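Local coordinates for pheromone cOB1/lipoprotein, YaeC family (Enterococcus faecalis, PDB 4EF1), which probably binds methionine for uptake, as a membrane-anchored lipoprotein of the NlpA family, and is also the precursor of the pheromone cOB1, at residues E20-L25 and K227-W232; Y89-K94 and D166-A171; K94-I99 and E122-I127; V107-S112 and E155-I160. One frame throughout, in Å; residues are numbered along the deposited sequence.

From the N terminus, helix 12-28 comes first, and interaction 1 ties it to helix 227-236 near the C terminus, closing a loop that holds the other three contacts. Within it, interaction 2 closes a second loop by joining the turn after strand 87-89 to the turn before strand 172-175. Interactions 3 and 4 both lie inside that loop and cross each other, since 107-112 falls between 94-99 and 122-127 while 155-160 falls beyond them. Interactions 2 and 3 share Lys94 and touch where Ala171 packs on Ile99. Interaction 4 joins two neighbouring parallel strands beside the ligand pocket, its centre about 31 Å from that of interaction 1.

Interaction 1: E20-L25 and K227-W232; sequences EHVKPL and KEVQDW
The imidazole of His21 lies flat over the five-membered ring of the Trp232 indole. The ring centroids are 3.6 Å apart and the planes differ by only 4°, which identifies a face-to-face stack rather than a T-shaped one. Behind the imidazole, His21 CB sits over the neighbouring six-membered ring, 3.9 Å from its centroid, adding a CH-pi contact on the same indole face. Both residues carry CG anti to the backbone N (chi1 175° in His21, nearly the same in Trp232), and the two side chains run past each other in opposite senses, each reaching out from its own helix. Next to the stack, one turn along, the contact is aliphatic. Val22 CG1 meets Val229 CG1 at 3.8 Å, the two side chains crossing at roughly a right angle, and Leu25 CD1 touches Val229 CG2 at 3.6 Å. Leu25 CD2 faces the carboxylate of Glu228. One water lies in the plane of the imidazole at its edge, 2.7 Å from His21 NE2, and donates a weak bond to Glu228 O at 3.3 Å, so it links the stack to the facing backbone. The short helical segments have axes 11.4 Å apart at 161°, close to antiparallel. Val22 also packs on Leu33 of strand 31-37 and on Val223 of helix 215-225, while Trp237 meets the Trp232 ring nearly at right angles. This is antiparallel helix packing in the lobe holding the six-stranded mixed sheet, where, as in type II periplasmic binding proteins, early and late parts of the chain come together.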
loop_
_atom_site.group_PDB
_atom_site.type_symbol
_atom_site.label_atom_id
_atom_site.label_comp_id
_atom_site.label_asym_id
_atom_site.label_seq_id
_atom_site.Cartn_x
_atom_site.Cartn_y
_atom_site.Cartn_z
ATOM N N GLU A 20 -8.392 -14.910 3.993
ATOM C CA GLU A 20 -8.498 -16.345 4.286
ATOM C C GLU A 20 -8.686 -16.565 5.781
ATOM O O GLU A 20 -9.517 -17.388 6.189
ATOM C CB GLU A 20 -7.266 -17.143 3.796
ATOM C CG GLU A 20 -7.098 -17.249 2.275
ATOM C CD GLU A 20 -8.213 -17.994 1.545
ATOM O OE1 GLU A 20 -8.831 -18.908 2.122
ATOM O OE2 GLU A 20 -8.503 -17.616 0.373
ATOM N N HIS A 21 -7.883 -15.878 6.595
ATOM C CA HIS A 21 -7.926 -16.024 8.043
ATOM C C HIS A 21 -9.280 -15.736 8.656
ATOM O O HIS A 21 -9.681 -16.405 9.605
ATOM C CB HIS A 21 -6.808 -15.197 8.708
ATOM C CG HIS A 21 -6.867 -15.200 10.218
ATOM N ND1 HIS A 21 -6.467 -16.247 10.948
ATOM C CD2 HIS A 21 -7.339 -14.254 11.121
ATOM C CE1 HIS A 21 -6.674 -15.992 12.262
ATOM N NE2 HIS A 21 -7.191 -14.778 12.369
ATOM N N VAL A 22 -9.981 -14.735 8.152
ATOM C CA VAL A 22 -11.290 -14.360 8.714
ATOM C C VAL A 22 -12.496 -15.156 8.126
ATOM O O VAL A 22 -13.638 -14.970 8.587
ATOM C CB VAL A 22 -11.528 -12.815 8.622
ATOM C CG1 VAL A 22 -10.409 -12.036 9.353
ATOM C CG2 VAL A 22 -11.651 -12.341 7.190
ATOM N N LYS A 23 -12.284 -16.027 7.130
ATOM C CA LYS A 23 -13.435 -16.798 6.561
ATOM C C LYS A 23 -14.314 -17.497 7.625
ATOM O O LYS A 23 -15.514 -17.369 7.581
ATOM C CB LYS A 23 -13.015 -17.830 5.524
ATOM C CG LYS A 23 -12.559 -17.260 4.198
ATOM C CD LYS A 23 -12.299 -18.378 3.218
ATOM C CE LYS A 23 -11.820 -17.872 1.882
ATOM N NZ LYS A 23 -11.502 -19.008 1.013
ATOM N N PRO A 24 -13.707 -18.205 8.581
ATOM C CA PRO A 24 -14.573 -18.856 9.610
ATOM C C PRO A 24 -15.395 -17.856 10.456
ATOM O O PRO A 24 -16.526 -18.157 10.832
ATOM C CB PRO A 24 -13.582 -19.633 10.480
ATOM C CG PRO A 24 -12.325 -19.721 9.677
ATOM C CD PRO A 24 -12.290 -18.523 8.773
ATOM N N LEU A 25 -14.839 -16.666 10.713
ATOM C CA LEU A 25 -15.571 -15.601 11.439
ATOM C C LEU A 25 -16.740 -15.063 10.619
ATOM O O LEU A 25 -17.835 -14.871 11.139
ATOM C CB LEU A 25 -14.619 -14.455 11.845
ATOM C CG LEU A 25 -13.649 -14.778 12.977
ATOM C CD1 LEU A 25 -12.408 -13.884 12.931
ATOM C CD2 LEU A 25 -14.420 -14.666 14.286
ATOM N N LYS A 227 -10.724 -6.836 17.548
ATOM C CA LYS A 227 -9.503 -6.937 18.337
ATOM C C LYS A 227 -8.742 -8.245 18.068
ATOM O O LYS A 227 -7.538 -8.197 17.880
ATOM C CB LYS A 227 -9.806 -6.808 19.845
ATOM C CG LYS A 227 -8.602 -6.930 20.783
ATOM C CD LYS A 227 -9.017 -7.015 22.235
ATOM C CE LYS A 227 -7.802 -7.156 23.184
ATOM N NZ LYS A 227 -6.810 -6.052 23.085
ATOM N N GLU A 228 -9.454 -9.385 18.046
ATOM C CA GLU A 228 -8.784 -10.699 17.846
ATOM C C GLU A 228 -8.090 -10.745 16.446
ATOM O O GLU A 228 -6.993 -11.242 16.341
ATOM C CB GLU A 228 -9.759 -11.882 18.036
ATOM C CG GLU A 228 -10.759 -12.030 16.883
ATOM C CD GLU A 228 -12.011 -12.828 17.199
ATOM O OE1 GLU A 228 -11.950 -14.074 17.256
ATOM O OE2 GLU A 228 -13.082 -12.202 17.301
ATOM N N VAL A 229 -8.693 -10.146 15.421
ATOM C CA VAL A 229 -8.096 -10.150 14.078
ATOM C C VAL A 229 -6.924 -9.169 14.027
ATOM O O VAL A 229 -5.869 -9.504 13.519
ATOM C CB VAL A 229 -9.147 -9.869 12.966
ATOM C CG1 VAL A 229 -8.482 -9.722 11.611
ATOM C CG2 VAL A 229 -10.258 -10.936 12.969
ATOM N N GLN A 230 -7.090 -7.965 14.573
ATOM C CA GLN A 230 -5.991 -6.988 14.621
ATOM C C GLN A 230 -4.745 -7.543 15.345
ATOM O O GLN A 230 -3.636 -7.363 14.873
ATOM C CB GLN A 230 -6.489 -5.708 15.291
ATOM C CG GLN A 230 -7.558 -5.010 14.438
ATOM C CD GLN A 230 -7.888 -3.636 14.960
ATOM O OE1 GLN A 230 -7.989 -3.437 16.142
ATOM N NE2 GLN A 230 -8.032 -2.705 14.088
ATOM N N ASP A 231 -4.947 -8.229 16.462
ATOM C CA ASP A 231 -3.824 -8.865 17.210
ATOM C C ASP A 231 -3.132 -9.929 16.353
ATOM O O ASP A 231 -1.906 -10.025 16.347
ATOM C CB ASP A 231 -4.306 -9.454 18.520
ATOM C CG ASP A 231 -4.729 -8.392 19.519
ATOM O OD1 ASP A 231 -4.549 -7.208 19.205
ATOM O OD2 ASP A 231 -5.255 -8.724 20.598
ATOM N N TRP A 232 -3.915 -10.740 15.654
ATOM C CA TRP A 232 -3.347 -11.762 14.764
ATOM C C TRP A 232 -2.495 -11.132 13.691
ATOM O O TRP A 232 -1.350 -11.536 13.464
ATOM C CB TRP A 232 -4.469 -12.632 14.218
ATOM C CG TRP A 232 -3.982 -13.672 13.277
ATOM C CD1 TRP A 232 -3.523 -14.962 13.575
ATOM C CD2 TRP A 232 -3.840 -13.535 11.832
ATOM N NE1 TRP A 232 -3.141 -15.610 12.434
ATOM C CE2 TRP A 232 -3.304 -14.809 11.352
ATOM C CE3 TRP A 232 -4.118 -12.521 10.910
ATOM C CZ2 TRP A 232 -3.072 -15.045 10.003
ATOM C CZ3 TRP A 232 -3.852 -12.765 9.541
ATOM C CH2 TRP A 232 -3.364 -14.005 9.106
HETATM O O HOH W 1 -8.206 -13.791 14.667
#

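Interaction 2: Y89-K94 and D166-A171; sequences YSKKYK and DNEEGA
Ser90 and Ala171 form the tight end of this contact, both buried. Ser90 OG, held anti to its own N (chi1 178°), donates to Ala171 O at 2.7 Å, approaching 26° off the carbonyl plane. The same hydroxyl oxygen accepts from Tyr93 N at 3.0 Å in a nearly straight bond, and more weakly from Lys92 N, so its orientation is fixed. Tyr93 closes the group: Ala171 O lies in the plane of its ring, at the edge, and Tyr93 CD2 rests 3.8 Å from Ala171 CB.

The other end is nearer the solvent, with Asp166 and Glu168 exposed. Lys91 is extended and passes at about a right angle over the side chain of Glu168, its CD 3.7 Å from Glu168 CG. Further out Lys91 NZ makes a salt bridge with Asp166 OD1 at 3.0 Å, arriving from above the carboxylate plane, and a weak bond to Asp166 O. Asp166 has two conformers, so the bridge is tentative. Glu168, with positive phi (59°), is the first residue past helix 161-166 to leave helical angles, and two bonds run back into the last turn.

Backbone bonds of Tyr89 with Val173 and of Ala171 with Thr104 place the contact where strand 87-89 ends and 172-175, the middle strand of the five-stranded sheet, begins. The arrangement combines an ST motif at Ser90 with a Schellman motif at Glu168.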
loop_
_atom_site.group_PDB
_atom_site.type_symbol
_atom_site.label_atom_id
_atom_site.label_comp_id
_atom_site.label_asym_id
_atom_site.label_seq_id
_atom_site.Cartn_x
_atom_site.Cartn_y
_atom_site.Cartn_z
ATOM N N TYR A 89 14.854 0.254 0.191
ATOM C CA TYR A 89 15.712 -0.943 0.316
ATOM C C TYR A 89 16.927 -0.848 -0.605
ATOM O O TYR A 89 16.881 -0.204 -1.647
ATOM C CB TYR A 89 14.902 -2.186 -0.025
ATOM C CG TYR A 89 13.648 -2.379 0.818
ATOM C CD1 TYR A 89 12.473 -1.702 0.531
ATOM C CD2 TYR A 89 13.630 -3.303 1.863
ATOM C CE1 TYR A 89 11.328 -1.879 1.294
ATOM C CE2 TYR A 89 12.494 -3.502 2.636
ATOM C CZ TYR A 89 11.349 -2.806 2.357
ATOM O OH TYR A 89 10.222 -3.001 3.117
ATOM N N SER A 90 18.035 -1.448 -0.178
ATOM C CA SER A 90 19.294 -1.482 -0.958
ATOM C C SER A 90 20.150 -2.607 -0.442
ATOM O O SER A 90 20.287 -2.743 0.747
ATOM C CB SER A 90 20.077 -0.198 -0.776
ATOM O OG SER A 90 21.335 -0.209 -1.483
ATOM N N LYS A 91 20.727 -3.384 -1.344
ATOM C CA LYS A 91 21.693 -4.366 -0.967
ATOM C C LYS A 91 23.077 -3.731 -0.776
ATOM O O LYS A 91 23.865 -4.236 0.004
ATOM C CB LYS A 91 21.764 -5.481 -2.018
ATOM C CG LYS A 91 20.507 -6.302 -2.157
ATOM C CD LYS A 91 20.744 -7.422 -3.151
ATOM C CE LYS A 91 19.645 -8.456 -3.145
ATOM N NZ LYS A 91 20.090 -9.528 -4.057
ATOM N N LYS A 92 23.374 -2.636 -1.472
ATOM C CA LYS A 92 24.730 -2.058 -1.466
ATOM C C LYS A 92 24.956 -1.008 -0.375
ATOM O O LYS A 92 25.999 -0.990 0.241
ATOM C CB LYS A 92 25.073 -1.490 -2.834
ATOM C CG LYS A 92 26.562 -1.215 -3.063
ATOM C CD LYS A 92 26.819 -0.746 -4.514
ATOM C CE LYS A 92 28.235 -0.213 -4.699
ATOM N NZ LYS A 92 28.616 0.227 -6.091
ATOM N N TYR A 93 23.972 -0.153 -0.140
ATOM C CA TYR A 93 24.079 0.905 0.845
ATOM C C TYR A 93 23.145 0.632 2.022
ATOM O O TYR A 93 21.943 0.490 1.832
ATOM C CB TYR A 93 23.756 2.239 0.169
ATOM C CG TYR A 93 24.665 2.514 -0.989
ATOM C CD1 TYR A 93 25.985 2.857 -0.772
ATOM C CD2 TYR A 93 24.214 2.422 -2.312
ATOM C CE1 TYR A 93 26.838 3.126 -1.837
ATOM C CE2 TYR A 93 25.070 2.675 -3.386
ATOM C CZ TYR A 93 26.376 3.009 -3.140
ATOM O OH TYR A 93 27.258 3.260 -4.154
ATOM N N LYS A 94 23.703 0.567 3.231
ATOM C CA LYS A 94 22.922 0.173 4.430
ATOM C C LYS A 94 22.335 1.333 5.240
ATOM O O LYS A 94 21.632 1.104 6.246
ATOM C CB LYS A 94 23.724 -0.772 5.325
ATOM C CG LYS A 94 24.238 -2.008 4.613
ATOM C CD LYS A 94 23.163 -3.056 4.352
ATOM C CE LYS A 94 23.435 -3.759 3.021
ATOM N NZ LYS A 94 22.596 -4.969 2.753
ATOM N N ASP A 166 16.499 -6.581 -6.274
ATOM C CA ASP A 166 17.263 -7.823 -6.388
ATOM C C ASP A 166 18.429 -7.673 -7.418
ATOM O O ASP A 166 19.526 -8.155 -7.169
ATOM C CB ASP A 166 16.353 -9.038 -6.648
ATOM C CG ASP A 166 16.988 -10.350 -6.193
ATOM O OD1 ASP A 166 17.430 -10.428 -5.023
ATOM O OD2 ASP A 166 17.028 -11.308 -6.996
ATOM N N ASN A 167 18.185 -6.985 -8.534
ATOM C CA ASN A 167 19.203 -6.733 -9.558
ATOM C C ASN A 167 20.167 -5.582 -9.189
ATOM O O ASN A 167 21.072 -5.282 -9.953
ATOM C CB ASN A 167 18.522 -6.443 -10.912
ATOM C CG ASN A 167 17.723 -7.649 -11.451
ATOM O OD1 ASN A 167 17.997 -8.805 -11.110
ATOM N ND2 ASN A 167 16.724 -7.374 -12.289
ATOM N N GLU A 168 19.962 -4.943 -8.032
ATOM C CA GLU A 168 20.806 -3.867 -7.537
ATOM C C GLU A 168 20.877 -2.682 -8.504
ATOM O O GLU A 168 21.941 -2.171 -8.787
ATOM C CB GLU A 168 22.173 -4.401 -7.153
ATOM C CG GLU A 168 22.062 -5.506 -6.092
ATOM C CD GLU A 168 23.375 -5.808 -5.404
ATOM O OE1 GLU A 168 23.900 -4.899 -4.723
ATOM O OE2 GLU A 168 23.863 -6.951 -5.503
ATOM N N GLU A 169 19.719 -2.305 -9.034
ATOM C CA GLU A 169 19.571 -1.121 -9.891
ATOM C C GLU A 169 19.296 0.088 -9.023
ATOM O O GLU A 169 18.393 0.079 -8.220
ATOM C CB GLU A 169 18.441 -1.275 -10.905
ATOM C CG GLU A 169 18.744 -2.267 -12.016
ATOM C CD GLU A 169 18.074 -1.902 -13.333
ATOM O OE1 GLU A 169 17.979 -0.686 -13.665
ATOM O OE2 GLU A 169 17.642 -2.844 -14.046
ATOM N N GLY A 170 20.103 1.126 -9.183
ATOM C CA GLY A 170 20.012 2.322 -8.348
ATOM C C GLY A 170 20.616 2.139 -6.972
ATOM O O GLY A 170 20.917 0.997 -6.555
ATOM N N ALA A 171 20.769 3.247 -6.248
ATOM C CA ALA A 171 21.331 3.194 -4.877
ATOM C C ALA A 171 20.301 2.652 -3.861
ATOM O O ALA A 171 20.686 2.021 -2.846
ATOM C CB ALA A 171 21.838 4.557 -4.424
#

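Interaction 3: K94-I99 and E122-I127; sequences KSLQEI and EDAGLI
A Schellman motif closes helix 114-123 and presents Ala124 and Leu126 to Leu96 and Gln97 of the connection that leads into strand 104-108. Gly125 has positive phi (80°) and two bonds run back into the last turn, one of them Gly125 N to Glu122 O at 2.9 Å. The reversal sets the side chains before and after the glycine on the side facing 94-99. Leu96 points at both: its CD1 methyl meets Ala124 CB at 3.7 Å, whereas its CB, nearer the backbone, meets Leu126 CD1 at 3.9 Å. Leu121 of the same helix touches both leucines, so the small apolar cluster continues into the helix body, and Ile192 packs on Leu96 as well.

Gln97 makes the polar, exposed part of the contact. Its chain folds back at chi2 (-56°), which brings the amide round to the helix end instead of letting it extend outward. Gln97 NE2 gives Ala124 O a weak hydrogen bond of 3.4 Å, bent to 130° at the hydrogen, so the amide is only lightly tethered. On the 94-99 side, residues 96-98 have helical backbone angles, and Ile99 N bonds to Leu96 O at 3.1 Å. Ser95 OG accepts from Gln97 N in an ST turn, although this serine has two conformers and the bond belongs to one of them. Lys148 adds bonds from its NZ to the carbonyls of Gln97 and Ile99, tying the same turn to a further loop. The Gln97 side chain also crosses that of Leu126 at a slant, its OE1 4.0 Å from Leu126 CD2.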
loop_
_atom_site.group_PDB
_atom_site.type_symbol
_atom_site.label_atom_id
_atom_site.label_comp_id
_atom_site.label_asym_id
_atom_site.label_seq_id
_atom_site.Cartn_x
_atom_site.Cartn_y
_atom_site.Cartn_z
ATOM N N LYS A 94 23.703 0.567 3.231
ATOM C CA LYS A 94 22.922 0.173 4.430
ATOM C C LYS A 94 22.335 1.333 5.240
ATOM O O LYS A 94 21.632 1.104 6.246
ATOM C CB LYS A 94 23.724 -0.772 5.325
ATOM C CG LYS A 94 24.238 -2.008 4.613
ATOM C CD LYS A 94 23.163 -3.056 4.352
ATOM C CE LYS A 94 23.435 -3.759 3.021
ATOM N NZ LYS A 94 22.596 -4.969 2.753
ATOM N N SER A 95 22.643 2.558 4.824
ATOM C CA SER A 95 22.043 3.763 5.404
ATOM C C SER A 95 21.935 4.804 4.332
ATOM O O SER A 95 22.776 4.847 3.416
ATOM C CB SER A 95 22.887 4.382 6.529
ATOM O OG SER A 95 22.573 5.782 6.681
ATOM N N LEU A 96 20.944 5.669 4.471
ATOM C CA LEU A 96 20.773 6.776 3.522
ATOM C C LEU A 96 22.006 7.668 3.487
ATOM O O LEU A 96 22.401 8.106 2.422
ATOM C CB LEU A 96 19.528 7.614 3.836
ATOM C CG LEU A 96 18.156 7.014 3.505
ATOM C CD1 LEU A 96 16.955 7.798 3.990
ATOM C CD2 LEU A 96 18.005 6.766 2.035
ATOM N N GLN A 97 22.654 7.891 4.641
ATOM C CA GLN A 97 23.815 8.805 4.721
ATOM C C GLN A 97 25.040 8.336 3.913
ATOM O O GLN A 97 25.852 9.169 3.464
ATOM C CB GLN A 97 24.221 9.088 6.182
ATOM C CG GLN A 97 23.135 9.686 7.066
ATOM C CD GLN A 97 22.527 10.992 6.517
ATOM O OE1 GLN A 97 23.239 11.873 6.028
ATOM N NE2 GLN A 97 21.197 11.118 6.627
ATOM N N GLU A 98 25.143 7.024 3.711
ATOM C CA GLU A 98 26.191 6.387 2.891
ATOM C C GLU A 98 26.001 6.557 1.397
ATOM O O GLU A 98 26.939 6.369 0.654
ATOM C CB GLU A 98 26.244 4.860 3.134
ATOM C CG GLU A 98 26.891 4.414 4.434
ATOM C CD GLU A 98 26.706 2.919 4.695
ATOM O OE1 GLU A 98 26.094 2.211 3.864
ATOM O OE2 GLU A 98 27.190 2.442 5.737
ATOM N N ILE A 99 24.787 6.867 0.950
ATOM C CA ILE A 99 24.489 7.024 -0.489
ATOM C C ILE A 99 25.340 8.142 -1.145
ATOM O O ILE A 99 25.383 9.276 -0.641
ATOM C CB ILE A 99 22.952 7.237 -0.716
ATOM C CG1 ILE A 99 22.194 5.939 -0.437
ATOM C CG2 ILE A 99 22.610 7.704 -2.098
ATOM C CD1 ILE A 99 20.686 6.073 -0.402
ATOM N N GLU A 122 12.992 13.672 3.530
ATOM C CA GLU A 122 12.861 14.836 4.417
ATOM C C GLU A 122 13.133 14.474 5.893
ATOM O O GLU A 122 13.904 15.168 6.575
ATOM C CB GLU A 122 11.461 15.498 4.274
ATOM C CG GLU A 122 11.283 16.765 5.098
ATOM C CD GLU A 122 10.234 17.728 4.552
ATOM O OE1 GLU A 122 9.130 17.291 4.249
ATOM O OE2 GLU A 122 10.487 18.941 4.500
ATOM N N ASP A 123 12.519 13.394 6.390
ATOM C CA ASP A 123 12.752 12.947 7.781
ATOM C C ASP A 123 14.230 12.677 8.024
ATOM O O ASP A 123 14.749 13.015 9.082
ATOM C CB ASP A 123 11.986 11.667 8.123
ATOM C CG ASP A 123 10.488 11.838 8.101
ATOM O OD1 ASP A 123 9.984 12.978 8.166
ATOM O OD2 ASP A 123 9.830 10.777 8.015
ATOM N N ALA A 124 14.908 12.114 7.022
ATOM C CA ALA A 124 16.352 11.855 7.080
ATOM C C ALA A 124 17.219 13.114 6.938
ATOM O O ALA A 124 18.440 13.031 7.029
ATOM C CB ALA A 124 16.762 10.875 5.981
ATOM N N GLY A 125 16.613 14.254 6.626
ATOM C CA GLY A 125 17.352 15.490 6.486
ATOM C C GLY A 125 18.077 15.651 5.161
ATOM O O GLY A 125 18.910 16.545 5.033
ATOM N N LEU A 126 17.721 14.850 4.159
ATOM C CA LEU A 126 18.393 14.895 2.805
ATOM C C LEU A 126 17.718 15.796 1.795
ATOM O O LEU A 126 18.356 16.202 0.844
ATOM C CB LEU A 126 18.488 13.507 2.200
ATOM C CG LEU A 126 19.400 12.539 2.991
ATOM C CD1 LEU A 126 19.343 11.167 2.354
ATOM C CD2 LEU A 126 20.818 13.116 3.035
ATOM N N ILE A 127 16.426 16.051 1.959
ATOM C CA ILE A 127 15.724 17.002 1.102
ATOM C C ILE A 127 14.752 17.889 1.896
ATOM O O ILE A 127 14.351 17.557 2.999
ATOM C CB ILE A 127 14.903 16.326 -0.028
ATOM C CG1 ILE A 127 13.696 15.540 0.530
ATOM C CG2 ILE A 127 15.799 15.524 -1.016
ATOM C CD1 ILE A 127 12.691 15.068 -0.498
#

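Interaction 4: V107-S112 and E155-I160; sequences VSSSVS and ESDPAI
The flat Ser156 peptide carbonyl and the puckered Pro158 ring are the groups that Ser108 and Ser109 meet. Over one side of the proline lies the side chain of Ser108, with its OG 3.6 Å from Pro158 CG; Ser110 CB approaches the same side, beyond the CG end. The Ser156 carbonyl is met by Ser109 N, which donates to Ser156 O at 2.8 Å from 28° off the carbonyl plane. Ser108 CA approaches that oxygen too, at 3.2 Å, in a CA-H...O contact, so one carbonyl engages two consecutive residues.

Ser108 OG stands between its own N and carbonyl carbon (chi1 84°), a rotation that keeps it over the proline while it accepts from Ser110 N at 3.1 Å. The ST turn follows directly on the strand and is consistent with a change of course there; the touching parts run 76° apart end to end. On the solvent-linked side, one water unites three groups. It accepts from Ser109 OG at 2.8 Å, and it donates to Glu155 O at 2.7 Å and to Asp157 OD1 at 2.6 Å. Another water accepts from Ser156 N on the strand side.

Pro158 also packs on Tyr41 and Asn176, and Ser110 on Phe63, all three residues of the ligand pocket; the Ser110 side chain is itself about 5 Å from the bound selenomethionine. Neighbouring parallel strands 104-108 and 151-156 thus end in turns beside the ligand, an arrangement typical of the alpha/beta lobes of periplasmic binding proteins, where loops after the strands border the site.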
loop_
_atom_site.group_PDB
_atom_site.type_symbol
_atom_site.label_atom_id
_atom_site.label_comp_id
_atom_site.label_asym_id
_atom_site.label_seq_id
_atom_site.Cartn_x
_atom_site.Cartn_y
_atom_site.Cartn_z
ATOM N N VAL A 107 11.711 4.594 -7.664
ATOM C CA VAL A 107 10.364 4.534 -7.094
ATOM C C VAL A 107 9.427 4.096 -8.220
ATOM O O VAL A 107 9.774 4.222 -9.411
ATOM C CB VAL A 107 9.921 5.877 -6.463
ATOM C CG1 VAL A 107 10.891 6.307 -5.365
ATOM C CG2 VAL A 107 9.740 6.955 -7.524
ATOM N N SER A 108 8.265 3.527 -7.882
ATOM C CA SER A 108 7.323 3.115 -8.937
ATOM C C SER A 108 6.720 4.333 -9.677
ATOM O O SER A 108 6.895 5.472 -9.260
ATOM C CB SER A 108 6.182 2.251 -8.391
ATOM O OG SER A 108 5.164 3.058 -7.867
ATOM N N SER A 109 6.011 4.067 -10.765
ATOM C CA SER A 109 5.280 5.086 -11.525
ATOM C C SER A 109 3.972 5.550 -10.861
ATOM O O SER A 109 3.287 6.418 -11.411
ATOM C CB SER A 109 4.944 4.519 -12.911
ATOM O OG SER A 109 4.245 3.287 -12.740
ATOM N N SER A 110 3.626 4.990 -9.704
ATOM C CA SER A 110 2.393 5.316 -9.018
ATOM C C SER A 110 2.594 6.633 -8.272
ATOM O O SER A 110 3.221 6.671 -7.219
ATOM C CB SER A 110 1.948 4.192 -8.072
ATOM O OG SER A 110 0.706 4.491 -7.424
ATOM N N VAL A 111 2.024 7.712 -8.843
ATOM C CA VAL A 111 2.283 9.076 -8.375
ATOM C C VAL A 111 1.832 9.322 -6.944
ATOM O O VAL A 111 2.452 10.115 -6.202
ATOM C CB VAL A 111 1.694 10.160 -9.355
ATOM C CG1 VAL A 111 2.204 9.988 -10.788
ATOM C CG2 VAL A 111 0.213 10.108 -9.370
ATOM N N SER A 112 0.776 8.626 -6.522
ATOM C CA SER A 112 0.292 8.800 -5.167
ATOM C C SER A 112 1.256 8.278 -4.070
ATOM O O SER A 112 1.066 8.622 -2.912
ATOM C CB SER A 112 -1.128 8.268 -4.989
ATOM O OG SER A 112 -1.213 6.874 -5.109
ATOM N N GLU A 155 9.874 5.297 -13.446
ATOM C CA GLU A 155 9.343 4.694 -14.682
ATOM C C GLU A 155 8.699 3.311 -14.494
ATOM O O GLU A 155 7.832 2.961 -15.248
ATOM C CB GLU A 155 10.479 4.545 -15.688
ATOM C CG GLU A 155 11.192 5.828 -16.017
ATOM C CD GLU A 155 10.272 6.817 -16.688
ATOM O OE1 GLU A 155 9.787 6.508 -17.796
ATOM O OE2 GLU A 155 10.042 7.897 -16.127
ATOM N N SER A 156 9.137 2.534 -13.508
ATOM C CA SER A 156 8.724 1.149 -13.380
ATOM C C SER A 156 7.428 0.882 -12.607
ATOM O O SER A 156 7.062 1.604 -11.692
ATOM C CB SER A 156 9.878 0.336 -12.759
ATOM O OG SER A 156 10.953 0.284 -13.681
ATOM N N ASP A 157 6.754 -0.199 -12.980
ATOM C CA ASP A 157 5.520 -0.616 -12.324
ATOM C C ASP A 157 5.789 -1.046 -10.896
ATOM O O ASP A 157 6.837 -1.600 -10.611
ATOM C CB ASP A 157 4.848 -1.812 -13.043
ATOM C CG ASP A 157 4.372 -1.481 -14.458
ATOM O OD1 ASP A 157 4.218 -0.297 -14.828
ATOM O OD2 ASP A 157 4.163 -2.458 -15.214
ATOM N N PRO A 158 4.828 -0.800 -9.983
ATOM C CA PRO A 158 4.952 -1.253 -8.637
ATOM C C PRO A 158 5.294 -2.747 -8.446
ATOM O O PRO A 158 6.062 -3.091 -7.536
ATOM C CB PRO A 158 3.560 -0.965 -8.057
ATOM C CG PRO A 158 3.096 0.233 -8.786
ATOM C CD PRO A 158 3.629 0.058 -10.172
ATOM N N ALA A 159 4.736 -3.613 -9.286
ATOM C CA ALA A 159 5.025 -5.062 -9.218
ATOM C C ALA A 159 6.482 -5.429 -9.568
ATOM O O ALA A 159 6.904 -6.541 -9.307
ATOM C CB ALA A 159 4.066 -5.824 -10.122
ATOM N N ILE A 160 7.266 -4.529 -10.163
ATOM C CA ILE A 160 8.647 -4.922 -10.508
ATOM C C ILE A 160 9.716 -4.300 -9.586
ATOM O O ILE A 160 10.900 -4.555 -9.767
ATOM C CB ILE A 160 9.011 -4.717 -12.006
ATOM C CG1 ILE A 160 9.435 -3.269 -12.306
ATOM C CG2 ILE A 160 7.913 -5.253 -12.941
ATOM C CD1 ILE A 160 10.481 -3.151 -13.389
HETATM O O HOH W 2 11.229 2.993 -11.321
HETATM O O HOH W 3 5.255 2.036 -15.056
#